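Local coordinates for protein transcobalamin-1 (Homo sapiens, PDB 4KKI) that binds vitamin B12 with femtomolar affinity, also recognises other corrinoids, and protects the vitamin from the acid of the stomach, at residues A[142-147]-A[172-177]; A[165-170]-A[218-223]; A[336-341]-A[371-376]. All blocks are in the same frame, centred on the assembly; numbering follows the deposited sequence.

Contact 1. Residues A[142-147]-A[172-177]; sequences TNYYQL and PENKNY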
loop_
_atom_site.group_PDB
_atom_site.type_symbol
_atom_site.label_atom_id
_atom_site.label_comp_id
_atom_site.label_asym_id
_atom_site.label_seq_id
_atom_site.Cartn_x
_atom_site.Cartn_y
_atom_site.Cartn_z
ATOM N N THR A 142 -6.122 3.666 11.999
ATOM C CA THR A 142 -5.059 3.662 11.004
ATOM C C THR A 142 -5.339 4.662 9.881
ATOM O O THR A 142 -4.978 5.833 9.980
ATOM C CB THR A 142 -4.849 2.258 10.408
ATOM O OG1 THR A 142 -6.055 1.820 9.770
ATOM C CG2 THR A 142 -4.471 1.268 11.501
ATOM N N ASN A 143 -5.986 4.195 8.818
ATOM C CA ASN A 143 -6.234 5.032 7.649
ATOM C C ASN A 143 -7.297 4.412 6.745
ATOM O O ASN A 143 -7.788 3.318 7.020
ATOM C CB ASN A 143 -4.936 5.233 6.871
ATOM C CG ASN A 143 -4.242 3.925 6.560
ATOM O OD1 ASN A 143 -4.710 3.149 5.730
ATOM N ND2 ASN A 143 -3.127 3.668 7.231
ATOM N N TYR A 144 -7.648 5.106 5.666
ATOM C CA TYR A 144 -8.688 4.616 4.765
ATOM C C TYR A 144 -8.192 3.531 3.814
ATOM O O TYR A 144 -8.985 2.756 3.280
ATOM C CB TYR A 144 -9.326 5.761 3.976
ATOM C CG TYR A 144 -10.598 6.296 4.591
ATOM C CD1 TYR A 144 -10.804 6.256 5.965
ATOM C CD2 TYR A 144 -11.601 6.826 3.792
ATOM C CE1 TYR A 144 -11.970 6.746 6.527
ATOM C CE2 TYR A 144 -12.770 7.313 4.341
ATOM C CZ TYR A 144 -12.951 7.270 5.708
ATOM O OH TYR A 144 -14.119 7.755 6.252
ATOM N N TYR A 145 -6.883 3.484 3.596
ATOM C CA TYR A 145 -6.287 2.414 2.813
ATOM C C TYR A 145 -6.544 1.076 3.505
ATOM O O TYR A 145 -6.969 0.109 2.871
ATOM C CB TYR A 145 -4.789 2.663 2.641
ATOM C CG TYR A 145 -4.074 1.664 1.766
ATOM C CD1 TYR A 145 -4.003 1.842 0.388
ATOM C CD2 TYR A 145 -3.452 0.551 2.317
ATOM C CE1 TYR A 145 -3.342 0.934 -0.416
ATOM C CE2 TYR A 145 -2.788 -0.361 1.522
ATOM C CZ TYR A 145 -2.736 -0.167 0.157
ATOM O OH TYR A 145 -2.073 -1.077 -0.633
ATOM N N GLN A 146 -6.304 1.032 4.813
ATOM C CA GLN A 146 -6.564 -0.173 5.595
ATOM C C GLN A 146 -8.061 -0.412 5.746
ATOM O O GLN A 146 -8.524 -1.552 5.706
ATOM C CB GLN A 146 -5.900 -0.089 6.972
ATOM C CG GLN A 146 -4.384 -0.008 6.913
ATOM C CD GLN A 146 -3.725 -0.338 8.237
ATOM O OE1 GLN A 146 -4.305 -1.021 9.081
ATOM N NE2 GLN A 146 -2.503 0.145 8.424
ATOM N N LEU A 147 -8.815 0.670 5.912
ATOM C CA LEU A 147 -10.265 0.582 6.015
ATOM C C LEU A 147 -10.840 -0.053 4.756
ATOM O O LEU A 147 -11.802 -0.822 4.817
ATOM C CB LEU A 147 -10.873 1.968 6.222
ATOM C CG LEU A 147 -12.266 1.996 6.849
ATOM C CD1 LEU A 147 -12.191 1.607 8.318
ATOM C CD2 LEU A 147 -12.903 3.362 6.684
ATOM N N PRO A 172 -16.374 10.072 -1.329
ATOM C CA PRO A 172 -15.167 10.576 -1.997
ATOM C C PRO A 172 -14.681 11.928 -1.472
ATOM O O PRO A 172 -13.520 12.278 -1.684
ATOM C CB PRO A 172 -15.612 10.713 -3.454
ATOM C CG PRO A 172 -16.702 9.718 -3.601
ATOM C CD PRO A 172 -17.431 9.735 -2.296
ATOM N N GLU A 173 -15.550 12.673 -0.801
ATOM C CA GLU A 173 -15.169 13.983 -0.285
ATOM C C GLU A 173 -14.600 13.896 1.130
ATOM O O GLU A 173 -14.153 14.899 1.686
ATOM C CB GLU A 173 -16.353 14.954 -0.338
ATOM C CG GLU A 173 -16.898 15.190 -1.744
ATOM C CD GLU A 173 -15.856 15.758 -2.697
ATOM O OE1 GLU A 173 -14.998 16.546 -2.246
ATOM O OE2 GLU A 173 -15.896 15.413 -3.897
ATOM N N ASN A 174 -14.614 12.695 1.703
ATOM C CA ASN A 174 -14.057 12.474 3.035
ATOM C C ASN A 174 -12.578 12.832 3.080
ATOM O O ASN A 174 -11.824 12.505 2.164
ATOM C CB ASN A 174 -14.255 11.023 3.475
ATOM C CG ASN A 174 -13.889 10.800 4.931
ATOM O OD1 ASN A 174 -12.713 10.703 5.283
ATOM N ND2 ASN A 174 -14.901 10.711 5.785
ATOM N N LYS A 175 -12.173 13.499 4.155
ATOM C CA LYS A 175 -10.816 14.022 4.280
ATOM C C LYS A 175 -9.745 12.934 4.250
ATOM O O LYS A 175 -8.604 13.190 3.864
ATOM C CB LYS A 175 -10.682 14.846 5.563
ATOM C CG LYS A 175 -10.998 14.072 6.834
ATOM C CD LYS A 175 -10.788 14.926 8.075
ATOM C CE LYS A 175 -11.066 14.132 9.342
ATOM N NZ LYS A 175 -10.834 14.940 10.572
ATOM N N ASN A 176 -10.116 11.721 4.646
ATOM C CA ASN A 176 -9.154 10.631 4.760
ATOM C C ASN A 176 -8.636 10.110 3.424
ATOM O O ASN A 176 -7.749 9.258 3.385
ATOM C CB ASN A 176 -9.735 9.482 5.583
ATOM C CG ASN A 176 -9.908 9.845 7.041
ATOM O OD1 ASN A 176 -8.945 9.851 7.805
ATOM N ND2 ASN A 176 -11.140 10.147 7.436
ATOM N N TYR A 177 -9.196 10.622 2.334
ATOM C CA TYR A 177 -8.719 10.280 1.002
ATOM C C TYR A 177 -7.550 11.175 0.615
ATOM O O TYR A 177 -6.910 10.964 -0.415
ATOM C CB TYR A 177 -9.840 10.432 -0.027
ATOM C CG TYR A 177 -10.829 9.289 -0.061
ATOM C CD1 TYR A 177 -10.472 8.050 -0.578
ATOM C CD2 TYR A 177 -12.128 9.457 0.400
ATOM C CE1 TYR A 177 -11.379 7.005 -0.622
ATOM C CE2 TYR A 177 -13.040 8.419 0.360
ATOM C CZ TYR A 177 -12.661 7.197 -0.152
ATOM O OH TYR A 177 -13.573 6.166 -0.192
HETATM O O HOH W 1 -6.409 7.637 5.282
#
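The ring of Tyr-144 lies on the side chain of Asn-176 and turns its rim to the ring of Tyr-177. In the first of these aromatic contacts, a CH-pi interaction, Asn-176 CB sits over the middle of the Tyr-144 face, 3.4 Å from the ring centroid. The amide continues past the CE1 rim, Asn-176 ND2 3.6 Å from Tyr-144 CE1, its plane 23° from the ring plane. The second is a T-shaped pair: the CD2 edge of Tyr-144 meets the face of Tyr-177, the ring planes at 86° and Tyr-144 CD2 4.0 Å from Tyr-177 CE2. The carboxamide of Asn-174 lies obliquely against the Tyr-144 ring, OD1 of Asn-174 3.5 Å from Tyr-144 CZ.

No direct hydrogen bond crosses between the segments. Within 172-177, Asn-174 OD1 accepts two: that from Asn-176 N, 2.9 Å, closes an Asx turn, and Asn-176 ND2, which also reaches Gly-138 O, bonds on a lone pair in the carbonyl plane. Asparagine suits position 174 because its short carboxamide can fold back to the backbone. Asn-143 caps helix 144-156, its OD1 accepting from Gln-146 N at 2.8 Å. The phenol of Tyr-144 bonds to His-169 O and that of Tyr-177 to Phe-170 O.

Water 1 joins the backbones, accepting from Tyr-144 N and donating to Asn-176 O, 2.8 Å away.

Residues 142-146, Tyr-144 included, belong to the cobalamin site, and Asn-143 ND2 and Gln-146 NE2 bond to the ligand directly. The packing and bonds of Tyr-144 probably help to hold this helix start in place, with 172-177 a likely second shell behind it.

Contact 2. Residues A[165-170]-A[218-223]; sequences EVVNHF and SIYTKS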
loop_
_atom_site.group_PDB
_atom_site.type_symbol
_atom_site.label_atom_id
_atom_site.label_comp_id
_atom_site.label_asym_id
_atom_site.label_seq_id
_atom_site.Cartn_x
_atom_site.Cartn_y
_atom_site.Cartn_z
ATOM N N GLU A 165 -22.716 1.472 6.796
ATOM C CA GLU A 165 -21.479 1.989 7.364
ATOM C C GLU A 165 -20.518 2.381 6.246
ATOM O O GLU A 165 -19.827 3.396 6.332
ATOM C CB GLU A 165 -20.829 0.936 8.260
ATOM C CG GLU A 165 -20.082 1.503 9.454
ATOM C CD GLU A 165 -21.009 1.868 10.595
ATOM O OE1 GLU A 165 -21.506 0.943 11.274
ATOM O OE2 GLU A 165 -21.244 3.075 10.811
ATOM N N VAL A 166 -20.485 1.567 5.195
ATOM C CA VAL A 166 -19.635 1.825 4.038
ATOM C C VAL A 166 -20.079 3.081 3.294
ATOM O O VAL A 166 -19.267 3.959 2.998
ATOM C CB VAL A 166 -19.637 0.625 3.073
ATOM C CG1 VAL A 166 -18.916 0.975 1.785
ATOM C CG2 VAL A 166 -19.004 -0.587 3.738
ATOM N N VAL A 167 -21.374 3.159 3.001
ATOM C CA VAL A 167 -21.957 4.331 2.354
ATOM C C VAL A 167 -21.701 5.590 3.179
ATOM O O VAL A 167 -21.457 6.670 2.637
ATOM C CB VAL A 167 -23.478 4.148 2.144
ATOM C CG1 VAL A 167 -24.103 5.407 1.556
ATOM C CG2 VAL A 167 -23.749 2.950 1.249
ATOM N N ASN A 168 -21.739 5.438 4.498
ATOM C CA ASN A 168 -21.559 6.564 5.404
ATOM C C ASN A 168 -20.133 7.119 5.406
ATOM O O ASN A 168 -19.937 8.333 5.441
ATOM C CB ASN A 168 -21.973 6.169 6.825
ATOM C CG ASN A 168 -22.483 7.346 7.633
ATOM O OD1 ASN A 168 -23.612 7.331 8.125
ATOM N ND2 ASN A 168 -21.654 8.374 7.778
ATOM N N HIS A 169 -19.142 6.235 5.355
ATOM C CA HIS A 169 -17.754 6.649 5.559
ATOM C C HIS A 169 -16.906 6.779 4.292
ATOM O O HIS A 169 -15.915 7.510 4.282
ATOM C CB HIS A 169 -17.059 5.713 6.553
ATOM C CG HIS A 169 -17.641 5.759 7.931
ATOM N ND1 HIS A 169 -17.443 6.821 8.788
ATOM C CD2 HIS A 169 -18.417 4.874 8.602
ATOM C CE1 HIS A 169 -18.071 6.589 9.926
ATOM N NE2 HIS A 169 -18.669 5.414 9.839
ATOM N N PHE A 170 -17.286 6.080 3.227
ATOM C CA PHE A 170 -16.448 6.025 2.029
ATOM C C PHE A 170 -16.741 7.107 0.989
ATOM O O PHE A 170 -16.292 7.008 -0.153
ATOM C CB PHE A 170 -16.505 4.635 1.390
ATOM C CG PHE A 170 -15.614 3.625 2.058
ATOM C CD1 PHE A 170 -15.992 3.029 3.251
ATOM C CD2 PHE A 170 -14.398 3.273 1.492
ATOM C CE1 PHE A 170 -15.172 2.100 3.869
ATOM C CE2 PHE A 170 -13.575 2.346 2.106
ATOM C CZ PHE A 170 -13.963 1.758 3.297
ATOM N N SER A 218 -21.928 3.184 -6.385
ATOM C CA SER A 218 -21.527 3.375 -7.777
ATOM C C SER A 218 -21.087 4.811 -8.032
ATOM O O SER A 218 -20.119 5.055 -8.753
ATOM C CB SER A 218 -22.675 3.008 -8.724
ATOM O OG SER A 218 -23.002 1.634 -8.620
ATOM N N ILE A 219 -21.811 5.758 -7.440
ATOM C CA ILE A 219 -21.471 7.172 -7.556
ATOM C C ILE A 219 -20.137 7.461 -6.868
ATOM O O ILE A 219 -19.305 8.199 -7.402
ATOM C CB ILE A 219 -22.590 8.070 -6.982
ATOM C CG1 ILE A 219 -23.861 7.932 -7.828
ATOM C CG2 ILE A 219 -22.145 9.525 -6.932
ATOM C CD1 ILE A 219 -25.046 8.715 -7.303
ATOM N N TYR A 220 -19.937 6.869 -5.691
ATOM C CA TYR A 220 -18.664 6.973 -4.983
ATOM C C TYR A 220 -17.527 6.476 -5.870
ATOM O O TYR A 220 -16.489 7.126 -5.987
ATOM C CB TYR A 220 -18.675 6.149 -3.690
ATOM C CG TYR A 220 -19.543 6.693 -2.580
ATOM C CD1 TYR A 220 -20.296 7.848 -2.753
ATOM C CD2 TYR A 220 -19.601 6.051 -1.349
ATOM C CE1 TYR A 220 -21.087 8.342 -1.735
ATOM C CE2 TYR A 220 -20.387 6.537 -0.326
ATOM C CZ TYR A 220 -21.128 7.682 -0.523
ATOM O OH TYR A 220 -21.913 8.168 0.498
ATOM N N THR A 221 -17.736 5.315 -6.486
ATOM C CA THR A 221 -16.738 4.713 -7.362
ATOM C C THR A 221 -16.453 5.605 -8.564
ATOM O O THR A 221 -15.298 5.802 -8.940
ATOM C CB THR A 221 -17.180 3.321 -7.860
ATOM O OG1 THR A 221 -17.468 2.477 -6.740
ATOM C CG2 THR A 221 -16.082 2.687 -8.694
ATOM N N LYS A 222 -17.514 6.140 -9.160
ATOM C CA LYS A 222 -17.391 7.058 -10.289
ATOM C C LYS A 222 -16.508 8.258 -9.951
ATOM O O LYS A 222 -15.615 8.618 -10.718
ATOM C CB LYS A 222 -18.775 7.535 -10.736
ATOM C CG LYS A 222 -18.752 8.492 -11.916
ATOM C CD LYS A 222 -20.161 8.815 -12.386
ATOM C CE LYS A 222 -20.151 9.822 -13.527
ATOM N NZ LYS A 222 -19.589 11.138 -13.115
ATOM N N SER A 223 -16.762 8.867 -8.796
ATOM C CA SER A 223 -15.991 10.019 -8.341
ATOM C C SER A 223 -14.530 9.656 -8.063
ATOM O O SER A 223 -13.617 10.400 -8.427
ATOM C CB SER A 223 -16.634 10.628 -7.092
ATOM O OG SER A 223 -15.850 11.689 -6.572
#
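At the edge of the Tyr-220 ring, in its plane, lies the backbone carbonyl group of Val-167, with Val-166 O farther along the same rim; Phe-170 O comes in obliquely, 3.6 Å from Tyr-220 CD2. Pro-172, just beyond the first segment, also packs on the Tyr-220 side chain. Tyr-220 thus meets helix 163-169 edge-on, with CE2 3.2 Å from Val-167 O. The phenol donates to that same oxygen, Tyr-220 OH to Val-167 O at 2.7 Å, from a position tilted 18° out of the carbonyl plane.

Carbonyls in the last turn of a helix often lack the N-H four residues on, and a tyrosine is long enough to supply a donor from helix 213-229. Both helices lie in the N-terminal domain, an alpha6-alpha6 helical barrel, and the bond ties the end of 163-169 to the body of 213-229. The chi1 of Tyr-220, -71°, sets CG anti to its carbonyl carbon and directs the ring toward helix 163-169.

Apolar contact is slight. Val-167 CG1 comes to 4.3 Å from Tyr-220 CZ, the two side chains crossing at about a right angle, while Phe-170 CB stands 4.4 Å from Tyr-220 CD2. The Phe-170 ring leads elsewhere, packing on Leu-147, Ser-148 and Val-151 of helix 144-156. Val-167 touches an N-acetylglucosamine, near the glycosylated Asn-216; valine, short and branched, probably fits well between Tyr-220 and the sugar.

Contact 3. Residues A[336-341]-A[371-376]; sequences VNYSVR and TIFGFT. With NAG (2-acetamido-2-deoxy-beta-D-glucopyranose), chain H; NAG (2-acetamido-2-deoxy-beta-D-glucopyranose), chain D.
A water bridges the buried residues Tyr-338 and Phe-373: it accepts from Tyr-338 OH at 2.8 Å and donates to Phe-373 O at 2.8 Å. No direct hydrogen bond joins the two segments, so this water carries their polar link, giving partners to a phenol and a carbonyl of buried residues. Tyrosine fits the place because its ring can pack while its hydroxyl extends past the apolar layer to the water.

Next to this bridge the two aromatic side chains slide past each other in opposite directions. Their planes are 57° apart, so the pair is neither a stack nor edge-to-face; Tyr-338 CE2 lies 3.8 Å from Phe-373 CD1. Val-340 meets the same ring differently, its CG2 standing at the edge in the ring plane, 3.6 Å from Phe-373 CD1. On the face opposite Tyr-338, Ile-372 CG2 sits over the centre of the Phe-373 ring.

The contact lies in the C-terminal beta domain, where strand 333-341 runs inside a mixed sheet and Tyr-338 and Val-340, two residues apart, face the short helix 370-373 from one side of it. Helix 358-368 covers Tyr-338 further through Val-361, Met-362 and Ala-365. CG of Tyr-338 is anti to its backbone N (chi1 178°), which extends the ring from the strand toward this layer.

The other side of the strand carries sugar. Asn-337 ND2 is bonded covalently to C1 of the N-acetylglucosamine of chain H, whose O6 approaches Ser-339 CB at 3.3 Å. A second sugar, of chain D, instead borders 371-376, with Ile-372 CD1 3.9 Å from its C5.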
loop_
_atom_site.group_PDB
_atom_site.type_symbol
_atom_site.label_atom_id
_atom_site.label_comp_id
_atom_site.label_asym_id
_atom_site.label_seq_id
_atom_site.Cartn_x
_atom_site.Cartn_y
_atom_site.Cartn_z
ATOM N N VAL A 336 24.655 18.413 0.533
ATOM C CA VAL A 336 23.255 18.806 0.400
ATOM C C VAL A 336 22.844 19.834 1.453
ATOM O O VAL A 336 23.527 20.018 2.459
ATOM C CB VAL A 336 22.316 17.591 0.538
ATOM C CG1 VAL A 336 22.485 16.639 -0.637
ATOM C CG2 VAL A 336 22.573 16.877 1.858
ATOM N N ASN A 337 21.716 20.492 1.214
ATOM C CA ASN A 337 21.140 21.415 2.184
ATOM C C ASN A 337 20.057 20.720 3.009
ATOM O O ASN A 337 18.881 20.730 2.645
ATOM C CB ASN A 337 20.567 22.646 1.474
ATOM C CG ASN A 337 19.938 23.642 2.435
ATOM O OD1 ASN A 337 20.358 23.765 3.587
ATOM N ND2 ASN A 337 18.917 24.353 1.962
ATOM N N TYR A 338 20.464 20.113 4.120
ATOM C CA TYR A 338 19.540 19.390 4.989
ATOM C C TYR A 338 18.877 20.305 6.010
ATOM O O TYR A 338 19.553 20.971 6.794
ATOM C CB TYR A 338 20.264 18.255 5.711
ATOM C CG TYR A 338 19.395 17.476 6.673
ATOM C CD1 TYR A 338 18.394 16.633 6.209
ATOM C CD2 TYR A 338 19.587 17.571 8.047
ATOM C CE1 TYR A 338 17.603 15.913 7.082
ATOM C CE2 TYR A 338 18.800 16.855 8.928
ATOM C CZ TYR A 338 17.810 16.026 8.440
ATOM O OH TYR A 338 17.023 15.307 9.310
ATOM N N SER A 339 17.549 20.324 6.004
ATOM C CA SER A 339 16.806 21.172 6.925
ATOM C C SER A 339 15.698 20.410 7.646
ATOM O O SER A 339 15.104 19.482 7.095
ATOM C CB SER A 339 16.227 22.386 6.193
ATOM O OG SER A 339 15.295 21.992 5.203
ATOM N N VAL A 340 15.438 20.805 8.887
ATOM C CA VAL A 340 14.328 20.258 9.656
ATOM C C VAL A 340 13.345 21.373 9.976
ATOM O O VAL A 340 13.648 22.267 10.766
ATOM C CB VAL A 340 14.806 19.616 10.970
ATOM C CG1 VAL A 340 13.612 19.197 11.818
ATOM C CG2 VAL A 340 15.713 18.425 10.686
ATOM N N ARG A 341 12.171 21.326 9.353
ATOM C CA ARG A 341 11.162 22.362 9.548
ATOM C C ARG A 341 10.018 21.909 10.455
ATOM O O ARG A 341 9.371 20.893 10.203
ATOM C CB ARG A 341 10.616 22.851 8.203
ATOM C CG ARG A 341 9.324 23.653 8.308
ATOM C CD ARG A 341 8.952 24.315 6.987
ATOM N NE ARG A 341 9.694 25.556 6.774
ATOM C CZ ARG A 341 10.719 25.684 5.937
ATOM N NH1 ARG A 341 11.123 24.649 5.215
ATOM N NH2 ARG A 341 11.335 26.852 5.818
ATOM N N THR A 371 20.822 17.562 19.722
ATOM C CA THR A 371 19.753 18.377 20.283
ATOM C C THR A 371 18.763 18.786 19.199
ATOM O O THR A 371 17.550 18.744 19.399
ATOM C CB THR A 371 20.309 19.647 20.953
ATOM O OG1 THR A 371 21.379 19.295 21.839
ATOM C CG2 THR A 371 19.217 20.364 21.736
ATOM N N ILE A 372 19.296 19.168 18.043
ATOM C CA ILE A 372 18.488 19.733 16.970
ATOM C C ILE A 372 18.151 18.696 15.899
ATOM O O ILE A 372 17.032 18.658 15.384
ATOM C CB ILE A 372 19.190 20.963 16.336
ATOM C CG1 ILE A 372 18.779 22.251 17.053
ATOM C CG2 ILE A 372 18.844 21.097 14.873
ATOM C CD1 ILE A 372 19.276 22.363 18.471
ATOM N N PHE A 373 19.115 17.842 15.576
ATOM C CA PHE A 373 18.928 16.874 14.503
ATOM C C PHE A 373 18.787 15.439 15.009
ATOM O O PHE A 373 18.815 14.492 14.224
ATOM C CB PHE A 373 20.067 16.984 13.489
ATOM C CG PHE A 373 20.100 18.298 12.761
ATOM C CD1 PHE A 373 18.957 18.797 12.154
ATOM C CD2 PHE A 373 21.267 19.043 12.694
ATOM C CE1 PHE A 373 18.981 20.008 11.483
ATOM C CE2 PHE A 373 21.296 20.257 12.028
ATOM C CZ PHE A 373 20.151 20.740 11.421
ATOM N N GLY A 374 18.631 15.282 16.319
ATOM C CA GLY A 374 18.393 13.973 16.899
ATOM C C GLY A 374 17.003 13.480 16.548
ATOM O O GLY A 374 16.020 14.203 16.715
ATOM N N PHE A 375 16.914 12.250 16.059
ATOM C CA PHE A 375 15.629 11.718 15.623
ATOM C C PHE A 375 15.368 10.304 16.124
ATOM O O PHE A 375 16.281 9.601 16.559
ATOM C CB PHE A 375 15.512 11.765 14.094
ATOM C CG PHE A 375 16.417 10.796 13.381
ATOM C CD1 PHE A 375 17.741 11.120 13.129
ATOM C CD2 PHE A 375 15.939 9.567 12.952
ATOM C CE1 PHE A 375 18.574 10.232 12.469
ATOM C CE2 PHE A 375 16.766 8.676 12.293
ATOM C CZ PHE A 375 18.086 9.009 12.051
ATOM N N THR A 376 14.104 9.900 16.057
ATOM C CA THR A 376 13.702 8.551 16.418
ATOM C C THR A 376 13.056 7.870 15.219
ATOM O O THR A 376 12.113 8.394 14.626
ATOM C CB THR A 376 12.707 8.549 17.592
ATOM O OG1 THR A 376 13.300 9.185 18.730
ATOM C CG2 THR A 376 12.314 7.125 17.957
HETATM C C1 NAG H . 18.853 25.631 2.623
HETATM C C2 NAG H . 18.770 26.779 1.620
HETATM C C3 NAG H . 18.730 28.121 2.336
HETATM C C4 NAG H . 17.616 28.124 3.372
HETATM C C5 NAG H . 17.711 26.907 4.284
HETATM C C6 NAG H . 16.499 26.860 5.206
HETATM C C7 NAG H . 19.679 26.829 -0.626
HETATM C C8 NAG H . 20.806 27.393 -1.440
HETATM N N2 NAG H . 19.881 26.737 0.686
HETATM O O3 NAG H . 18.507 29.153 1.402
HETATM O O4 NAG H . 17.697 29.297 4.152
HETATM O O5 NAG H . 17.778 25.704 3.540
HETATM O O6 NAG H . 16.531 25.670 5.958
HETATM O O7 NAG H . 18.631 26.481 -1.170
HETATM C C1 NAG D . 23.404 22.613 18.279
HETATM C C2 NAG D . 24.211 22.921 19.563
HETATM C C3 NAG D . 23.844 24.208 20.284
HETATM C C4 NAG D . 23.404 25.294 19.328
HETATM C C5 NAG D . 22.334 24.744 18.426
HETATM C C6 NAG D . 21.777 25.841 17.545
HETATM C C7 NAG D . 24.977 20.846 20.486
HETATM C C8 NAG D . 24.624 19.623 21.268
HETATM N N2 NAG D . 24.065 21.805 20.464
HETATM O O3 NAG D . 25.000 24.661 20.982
HETATM O O4 NAG D . 22.884 26.385 20.074
HETATM O O5 NAG D . 22.976 23.791 17.604
HETATM O O6 NAG D . 22.862 26.472 16.876
HETATM O O7 NAG D . 26.036 20.955 19.903
HETATM O O HOH W 2 18.557 14.267 11.400
#

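How the contacts relate
Contacts 1 and 2 belong to the helical N-terminal domain and contact 3 to the C-terminal beta domain, with about 30 Å between the centres of contacts 1 and 3. The first two interlock along the chain and touch: two tyrosine hydroxyls of contact 1 probably bond to the C-terminal end of the contact 2 helix, and Pro-172 packs on Tyr-220 and Ser-223. Contacts 1 and 3 are buried, and in each a water supplies the polar link between segments; contact 2 is partly buried and rests on a direct tyrosine-to-carbonyl bond. Contact 1 adjoins the cobalamin, whereas contacts 2 and 3 have N-linked sugar at their margins.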